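Side-chain contacts in choline kinase (PDB 3MES), which probably transfers phosphate from ATP to choline, and perhaps to ethanolamine, and is seen here with bound ADP and magnesium: residues K66-S71 / V89-E94; V336-T341 / Q350-I355. All coordinates share one frame; numbering follows the deposited sequence.

Interaction 1 of 2, residues K66-S71 / V89-E94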
ATOM      1  N   LYS B  66      27.544 -16.934  11.493  1.00 26.38           N
ATOM      2  CA  LYS B  66      28.544 -17.648  12.282  1.00 26.89           C
ATOM      3  C   LYS B  66      29.862 -17.861  11.531  1.00 27.08           C
ATOM      4  O   LYS B  66      30.931 -17.530  12.039  1.00 27.14           O
ATOM      5  CB  LYS B  66      27.986 -18.993  12.755  1.00 26.96           C
ATOM      6  CG  LYS B  66      28.829 -19.677  13.817  1.00 27.46           C
ATOM      7  CD  LYS B  66      28.773 -18.921  15.140  1.00 28.42           C
ATOM      8  CE  LYS B  66      29.460 -19.703  16.252  1.00 28.73           C
ATOM      9  NZ  LYS B  66      29.342 -19.022  17.573  1.00 29.16           N
ATOM     10  N   GLU B  67      29.782 -18.405  10.322  1.00 27.37           N
ATOM     11  CA  GLU B  67      30.985 -18.803   9.590  1.00 27.81           C
ATOM     12  C   GLU B  67      31.542 -17.736   8.651  1.00 27.80           C
ATOM     13  O   GLU B  67      32.570 -17.949   8.010  1.00 27.92           O
ATOM     14  CB  GLU B  67      30.732 -20.100   8.813  1.00 27.95           C
ATOM     15  CG  GLU B  67      30.689 -21.335   9.695  1.00 28.84           C
ATOM     16  CD  GLU B  67      31.950 -21.492  10.522  1.00 30.07           C
ATOM     17  OE1 GLU B  67      33.047 -21.565   9.923  1.00 30.53           O
ATOM     18  OE2 GLU B  67      31.846 -21.539  11.768  1.00 30.33           O
ATOM     19  N   ILE B  68      30.872 -16.593   8.569  1.00 27.82           N
ATOM     20  CA  ILE B  68      31.294 -15.533   7.660  1.00 27.78           C
ATOM     21  C   ILE B  68      32.556 -14.830   8.154  1.00 27.80           C
ATOM     22  O   ILE B  68      32.623 -14.391   9.305  1.00 27.84           O
ATOM     23  CB  ILE B  68      30.180 -14.490   7.455  1.00 27.74           C
ATOM     24  CG1 ILE B  68      28.940 -15.146   6.843  1.00 27.54           C
ATOM     25  CG2 ILE B  68      30.677 -13.349   6.582  1.00 27.69           C
ATOM     26  CD1 ILE B  68      27.774 -14.192   6.640  1.00 27.25           C
ATOM     27  N   ASN B  69      33.554 -14.725   7.282  1.00 27.80           N
ATOM     28  CA  ASN B  69      34.803 -14.054   7.625  1.00 27.80           C
ATOM     29  C   ASN B  69      34.604 -12.553   7.810  1.00 27.83           C
ATOM     30  O   ASN B  69      33.903 -11.905   7.030  1.00 27.77           O
ATOM     31  CB  ASN B  69      35.869 -14.315   6.559  1.00 27.87           C
ATOM     32  CG  ASN B  69      37.227 -13.755   6.944  1.00 27.90           C
ATOM     33  OD1 ASN B  69      37.682 -12.758   6.382  1.00 28.16           O
ATOM     34  ND2 ASN B  69      37.876 -14.388   7.915  1.00 27.79           N
ATOM     35  N   GLU B  70      35.230 -12.004   8.845  1.00 27.80           N
ATOM     36  CA  GLU B  70      35.044 -10.600   9.191  1.00 27.75           C
ATOM     37  C   GLU B  70      35.380  -9.669   8.025  1.00 27.55           C
ATOM     38  O   GLU B  70      34.869  -8.551   7.945  1.00 27.48           O
ATOM     39  CB  GLU B  70      35.882 -10.236  10.418  1.00 27.85           C
ATOM     40  CG  GLU B  70      35.961 -11.332  11.472  1.00 28.43           C
ATOM     41  CD  GLU B  70      36.904 -12.457  11.074  1.00 29.52           C
ATOM     42  OE1 GLU B  70      37.891 -12.699  11.801  1.00 30.16           O
ATOM     43  OE2 GLU B  70      36.666 -13.094  10.026  1.00 29.97           O
ATOM     44  N   SER B  71      36.235 -10.133   7.120  1.00 27.35           N
ATOM     45  CA  SER B  71      36.661  -9.311   5.992  1.00 27.17           C
ATOM     46  C   SER B  71      35.500  -8.986   5.052  1.00 27.14           C
ATOM     47  O   SER B  71      35.595  -8.071   4.233  1.00 27.03           O
ATOM     48  CB  SER B  71      37.790  -9.992   5.217  1.00 27.11           C
ATOM     49  OG  SER B  71      37.285 -10.976   4.333  1.00 27.05           O
ATOM     50  N   VAL B  89      25.276  -2.750   9.730  1.00 25.55           N
ATOM     51  CA  VAL B  89      26.239  -3.822   9.530  1.00 25.98           C
ATOM     52  C   VAL B  89      25.833  -4.670   8.333  1.00 26.38           C
ATOM     53  O   VAL B  89      24.833  -5.384   8.380  1.00 26.38           O
ATOM     54  CB  VAL B  89      26.355  -4.715  10.776  1.00 25.93           C
ATOM     55  CG1 VAL B  89      27.456  -5.747  10.587  1.00 25.75           C
ATOM     56  CG2 VAL B  89      26.618  -3.866  12.013  1.00 25.69           C
ATOM     57  N   SER B  90      26.615  -4.589   7.264  1.00 26.96           N
ATOM     58  CA  SER B  90      26.279  -5.277   6.024  1.00 27.59           C
ATOM     59  C   SER B  90      27.286  -6.364   5.668  1.00 28.02           C
ATOM     60  O   SER B  90      28.433  -6.339   6.111  1.00 28.00           O
ATOM     61  CB  SER B  90      26.191  -4.275   4.871  1.00 27.53           C
ATOM     62  OG  SER B  90      25.328  -3.200   5.191  1.00 27.71           O
ATOM     63  N   ILE B  91      26.835  -7.322   4.867  1.00 28.68           N
ATOM     64  CA  ILE B  91      27.726  -8.283   4.239  1.00 29.34           C
ATOM     65  C   ILE B  91      28.004  -7.787   2.826  1.00 29.79           C
ATOM     66  O   ILE B  91      27.084  -7.640   2.022  1.00 29.82           O
ATOM     67  CB  ILE B  91      27.095  -9.685   4.175  1.00 29.30           C
ATOM     68  CG1 ILE B  91      26.706 -10.161   5.578  1.00 29.38           C
ATOM     69  CG2 ILE B  91      28.048 -10.669   3.520  1.00 29.35           C
ATOM     70  CD1 ILE B  91      27.860 -10.204   6.556  1.00 29.60           C
ATOM     71  N   VAL B  92      29.270  -7.520   2.528  1.00 30.45           N
ATOM     72  CA  VAL B  92      29.639  -6.887   1.263  1.00 31.04           C
ATOM     73  C   VAL B  92      29.920  -7.882   0.138  1.00 31.49           C
ATOM     74  O   VAL B  92      30.116  -7.485  -1.011  1.00 31.55           O
ATOM     75  CB  VAL B  92      30.856  -5.957   1.435  1.00 31.09           C
ATOM     76  CG1 VAL B  92      30.468  -4.720   2.234  1.00 31.03           C
ATOM     77  CG2 VAL B  92      32.004  -6.701   2.103  1.00 31.01           C
ATOM     78  N   ASN B  93      29.942  -9.170   0.468  1.00 32.08           N
ATOM     79  CA  ASN B  93      30.149 -10.209  -0.538  1.00 32.62           C
ATOM     80  C   ASN B  93      28.830 -10.829  -0.988  1.00 32.97           C
ATOM     81  O   ASN B  93      28.087 -11.383  -0.179  1.00 33.06           O
ATOM     82  CB  ASN B  93      31.084 -11.298  -0.007  1.00 32.71           C
ATOM     83  CG  ASN B  93      31.261 -12.445  -0.990  1.00 32.89           C
ATOM     84  OD1 ASN B  93      32.014 -13.386  -0.736  1.00 33.22           O
ATOM     85  ND2 ASN B  93      30.565 -12.371  -2.117  1.00 32.97           N
ATOM     86  N   GLU B  94      28.545 -10.734  -2.284  1.00 33.33           N
ATOM     87  CA  GLU B  94      27.307 -11.273  -2.837  1.00 33.69           C
ATOM     88  C   GLU B  94      27.307 -12.799  -2.841  1.00 33.70           C
ATOM     89  O   GLU B  94      26.250 -13.428  -2.747  1.00 33.77           O
ATOM     90  CB  GLU B  94      27.075 -10.742  -4.253  1.00 33.81           C
ATOM     91  CG  GLU B  94      26.974  -9.226  -4.336  1.00 34.49           C
ATOM     92  CD  GLU B  94      26.828  -8.733  -5.763  1.00 35.42           C
ATOM     93  OE1 GLU B  94      27.114  -9.518  -6.694  1.00 35.70           O
ATOM     94  OE2 GLU B  94      26.427  -7.564  -5.955  1.00 35.92           O
TER
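I68 and I91 meet tip to tip across a small apolar contact. I68 CD1 is 4.0 Å from I91 CD1. I68 is extended: CG1 lies beside the backbone N and CD1 continues away from the backbone (chi2 178°). In I91 the chain bends at the second torsion (chi2 -58°), and the bend brings CD1 round to I68. A looser touch puts V92 CG2 4.4 Å from S71 O.

No hydrogen bond joins the two segments. The polar bonds lie within 66-71. N69 OD1 accepts from S71 N at 3.1 Å, which makes an Asx turn. N69 OD1 also accepts from S71 OG at 2.7 Å. The hydroxyl lies in the carbonyl plane, on a lone pair, while the amide N stands 60° out of that plane. Two bonds from S71 hold N69 OD1 where the 3-10 segment begins.

At the protein surface, the loop between helix 51-61 and strand 73-78 meets the end of strand 85-91 and the residues after it, in the N-terminal sheet lobe of the kinase-like fold. L100 touches both isoleucines. Backbone bonds tie S90 to E74, V92 to Y72, and I91 to P103, beside strand 104-109.

Interaction 2 of 2, residues V336-T341 / Q350-I355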
ATOM      1  N   VAL B 336      -9.749   5.984   3.644  1.00 16.74           N
ATOM      2  CA  VAL B 336      -8.934   4.777   3.585  1.00 16.42           C
ATOM      3  C   VAL B 336      -8.637   4.269   4.991  1.00 16.35           C
ATOM      4  O   VAL B 336      -8.665   3.066   5.248  1.00 16.29           O
ATOM      5  CB  VAL B 336      -7.607   5.027   2.845  1.00 16.32           C
ATOM      6  CG1 VAL B 336      -6.734   3.781   2.882  1.00 16.31           C
ATOM      7  CG2 VAL B 336      -7.872   5.460   1.412  1.00 15.97           C
ATOM      8  N   TYR B 337      -8.352   5.200   5.896  1.00 16.28           N
ATOM      9  CA  TYR B 337      -8.093   4.872   7.292  1.00 16.24           C
ATOM     10  C   TYR B 337      -9.251   4.072   7.880  1.00 16.40           C
ATOM     11  O   TYR B 337      -9.062   2.968   8.397  1.00 16.46           O
ATOM     12  CB  TYR B 337      -7.867   6.153   8.106  1.00 16.11           C
ATOM     13  CG  TYR B 337      -7.775   5.931   9.602  1.00 15.59           C
ATOM     14  CD1 TYR B 337      -6.563   5.611  10.205  1.00 15.08           C
ATOM     15  CD2 TYR B 337      -8.900   6.040  10.410  1.00 14.99           C
ATOM     16  CE1 TYR B 337      -6.476   5.405  11.568  1.00 14.51           C
ATOM     17  CE2 TYR B 337      -8.822   5.835  11.774  1.00 14.53           C
ATOM     18  CZ  TYR B 337      -7.607   5.519  12.349  1.00 14.54           C
ATOM     19  OH  TYR B 337      -7.523   5.314  13.710  1.00 14.08           O
ATOM     20  N   LEU B 338     -10.453   4.635   7.788  1.00 16.50           N
ATOM     21  CA  LEU B 338     -11.646   4.009   8.348  1.00 16.61           C
ATOM     22  C   LEU B 338     -11.978   2.686   7.668  1.00 16.82           C
ATOM     23  O   LEU B 338     -12.428   1.741   8.317  1.00 16.86           O
ATOM     24  CB  LEU B 338     -12.842   4.959   8.262  1.00 16.60           C
ATOM     25  CG  LEU B 338     -12.766   6.181   9.176  1.00 16.37           C
ATOM     26  CD1 LEU B 338     -13.892   7.160   8.870  1.00 16.20           C
ATOM     27  CD2 LEU B 338     -12.803   5.747  10.633  1.00 16.24           C
ATOM     28  N   SER B 339     -11.766   2.624   6.357  1.00 16.99           N
ATOM     29  CA  SER B 339     -11.964   1.385   5.628  1.00 17.25           C
ATOM     30  C   SER B 339     -11.084   0.303   6.240  1.00 17.40           C
ATOM     31  O   SER B 339     -11.470  -0.862   6.304  1.00 17.37           O
ATOM     32  CB  SER B 339     -11.636   1.565   4.144  1.00 17.24           C
ATOM     33  OG  SER B 339     -12.512   2.502   3.539  1.00 17.33           O
ATOM     34  N   GLN B 340      -9.906   0.708   6.701  1.00 17.68           N
ATOM     35  CA  GLN B 340      -8.948  -0.216   7.295  1.00 17.98           C
ATOM     36  C   GLN B 340      -9.330  -0.580   8.728  1.00 18.25           C
ATOM     37  O   GLN B 340      -9.371  -1.759   9.080  1.00 18.16           O
ATOM     38  CB  GLN B 340      -7.536   0.379   7.246  1.00 17.89           C
ATOM     39  CG  GLN B 340      -6.492  -0.384   8.056  1.00 17.99           C
ATOM     40  CD  GLN B 340      -6.132  -1.725   7.450  1.00 17.85           C
ATOM     41  OE1 GLN B 340      -6.849  -2.711   7.622  1.00 18.24           O
ATOM     42  NE2 GLN B 340      -5.009  -1.772   6.743  1.00 17.16           N
ATOM     43  N   THR B 341      -9.620   0.427   9.550  1.00 18.57           N
ATOM     44  CA  THR B 341      -9.950   0.180  10.955  1.00 19.01           C
ATOM     45  C   THR B 341     -11.308  -0.499  11.112  1.00 19.43           C
ATOM     46  O   THR B 341     -11.484  -1.361  11.976  1.00 19.59           O
ATOM     47  CB  THR B 341      -9.921   1.471  11.805  1.00 18.97           C
ATOM     48  OG1 THR B 341     -10.955   2.365  11.372  1.00 19.11           O
ATOM     49  CG2 THR B 341      -8.571   2.163  11.695  1.00 18.70           C
ATOM     50  N   GLN B 350     -19.334   9.982   2.496  1.00 23.67           N
ATOM     51  CA  GLN B 350     -20.102   9.544   3.654  1.00 23.73           C
ATOM     52  C   GLN B 350     -19.976  10.522   4.823  1.00 23.71           C
ATOM     53  O   GLN B 350     -18.969  11.214   4.964  1.00 23.73           O
ATOM     54  CB  GLN B 350     -19.686   8.128   4.063  1.00 23.75           C
ATOM     55  CG  GLN B 350     -20.064   7.072   3.034  1.00 23.97           C
ATOM     56  CD  GLN B 350     -19.343   5.755   3.244  1.00 24.70           C
ATOM     57  OE1 GLN B 350     -18.491   5.628   4.124  1.00 24.91           O
ATOM     58  NE2 GLN B 350     -19.679   4.763   2.427  1.00 24.81           N
ATOM     59  N   GLN B 351     -21.003  10.629   5.622  1.00 23.72           N
ATOM     60  CA  GLN B 351     -20.998  11.585   6.716  1.00 23.73           C
ATOM     61  C   GLN B 351     -20.024  11.277   7.849  1.00 23.45           C
ATOM     62  O   GLN B 351     -19.555  12.158   8.463  1.00 23.37           O
ATOM     63  CB  GLN B 351     -22.435  11.855   7.195  1.00 23.88           C
ATOM     64  CG  GLN B 351     -22.613  12.875   8.269  1.00 24.67           C
ATOM     65  CD  GLN B 351     -22.499  14.339   7.814  0.50 26.07           C
ATOM     66  OE1 GLN B 351     -21.687  15.109   8.322  0.50 26.78           O
ATOM     67  NE2 GLN B 351     -23.349  14.731   6.908  0.50 26.46           N
ATOM     68  N   ILE B 352     -19.683  10.012   8.054  1.00 23.20           N
ATOM     69  CA  ILE B 352     -18.681   9.648   9.051  1.00 22.96           C
ATOM     70  C   ILE B 352     -17.314  10.241   8.710  1.00 22.89           C
ATOM     71  O   ILE B 352     -16.504  10.511   9.596  1.00 22.84           O
ATOM     72  CB  ILE B 352     -18.566   8.116   9.211  1.00 22.96           C
ATOM     73  CG1 ILE B 352     -17.649   7.768  10.383  1.00 22.72           C
ATOM     74  CG2 ILE B 352     -18.060   7.474   7.926  1.00 22.87           C
ATOM     75  CD1 ILE B 352     -17.555   6.283  10.656  1.00 22.87           C
ATOM     76  N   VAL B 353     -17.063  10.447   7.422  1.00 22.78           N
ATOM     77  CA  VAL B 353     -15.812  11.057   6.984  1.00 22.69           C
ATOM     78  C   VAL B 353     -15.861  12.575   7.152  1.00 22.59           C
ATOM     79  O   VAL B 353     -14.952  13.176   7.723  1.00 22.63           O
ATOM     80  CB  VAL B 353     -15.490  10.704   5.522  1.00 22.64           C
ATOM     81  CG1 VAL B 353     -14.325  11.538   5.020  1.00 22.67           C
ATOM     82  CG2 VAL B 353     -15.185   9.219   5.394  1.00 22.61           C
ATOM     83  N   HIS B 354     -16.931  13.185   6.654  1.00 22.44           N
ATOM     84  CA  HIS B 354     -17.134  14.621   6.791  1.00 22.26           C
ATOM     85  C   HIS B 354     -16.955  15.070   8.237  1.00 21.81           C
ATOM     86  O   HIS B 354     -16.279  16.057   8.507  1.00 21.84           O
ATOM     87  CB  HIS B 354     -18.527  15.004   6.287  1.00 22.49           C
ATOM     88  CG  HIS B 354     -18.830  16.467   6.388  1.00 23.32           C
ATOM     89  ND1 HIS B 354     -19.414  17.032   7.503  1.00 24.13           N
ATOM     90  CD2 HIS B 354     -18.644  17.479   5.505  1.00 24.10           C
ATOM     91  CE1 HIS B 354     -19.570  18.329   7.306  1.00 24.28           C
ATOM     92  NE2 HIS B 354     -19.110  18.627   6.101  1.00 24.65           N
ATOM     93  N   ILE B 355     -17.562  14.340   9.165  1.00 21.39           N
ATOM     94  CA  ILE B 355     -17.467  14.673  10.582  1.00 20.92           C
ATOM     95  C   ILE B 355     -16.053  14.483  11.128  1.00 20.72           C
ATOM     96  O   ILE B 355     -15.510  15.369  11.791  1.00 20.71           O
ATOM     97  CB  ILE B 355     -18.443  13.836  11.426  1.00 20.83           C
ATOM     98  CG1 ILE B 355     -19.882  14.285  11.179  1.00 20.82           C
ATOM     99  CG2 ILE B 355     -18.106  13.955  12.902  1.00 20.74           C
ATOM    100  CD1 ILE B 355     -20.898  13.554  12.026  1.00 20.79           C
TER
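L338 and I352 point their side chains at each other across two helices and meet tip to tip. L338 CD1 does the touching on one side. L338 CD1 lies 4.1 Å from I352 CG1, with I352 CD1 hardly farther, so one methyl rests against the outer end of the isoleucine. I352 is fully extended, with CG1 anti to the backbone N (chi1 -173°) and CD1 carried straight on. This stretches its ethyl arm toward the leucine. L338 is also extended at its second torsion (chi2 172°), which sends CD1 outward to I352.

V353 comes in beside I352. V353 CG2 is 4.2 Å from L338 CD1, so the same leucine methyl touches two successive residues of the facing helix. The contact is wholly apolar, and no hydrogen bond crosses it.

Within 336-341, the methyl T341 CG2 sits 3.5 Å above one face of the Y337 ring, toward its rim. H166 of the second subunit packs on V336, S339 and Q340.

Q350 is at the N-cap position of helix 351-362. Its side-chain amide bonds back to M347 N and Q345 O in the loop before it, and S339 OG bonds to V346 N in the same loop. The L338 contact joins the last turns of helix 327-342 to the first turn of helix 351-362, two consecutive helices linked by that short loop. V346 of the loop and M356 of helix 351-362 add to the packing on L338.

Overall arrangement
The two contacts share no helix or strand. Their centres are about 48 Å apart, and their nearest atoms about 30 Å apart. Interaction 1 is a surface contact at one end of the five-stranded sheet, where a loop meets the end of an inner strand. Interaction 2 is more buried and pairs two consecutive helices of the helical part. Both are small and mainly apolar, and neither has a hydrogen bond between its segments. In interaction 1 a polar turn lies next to the aliphatic touch. In interaction 2 polar side chains secure the connecting loop, and the second subunit lies close by. Both lie away from the nucleotide, decamethonium and magnesium sites.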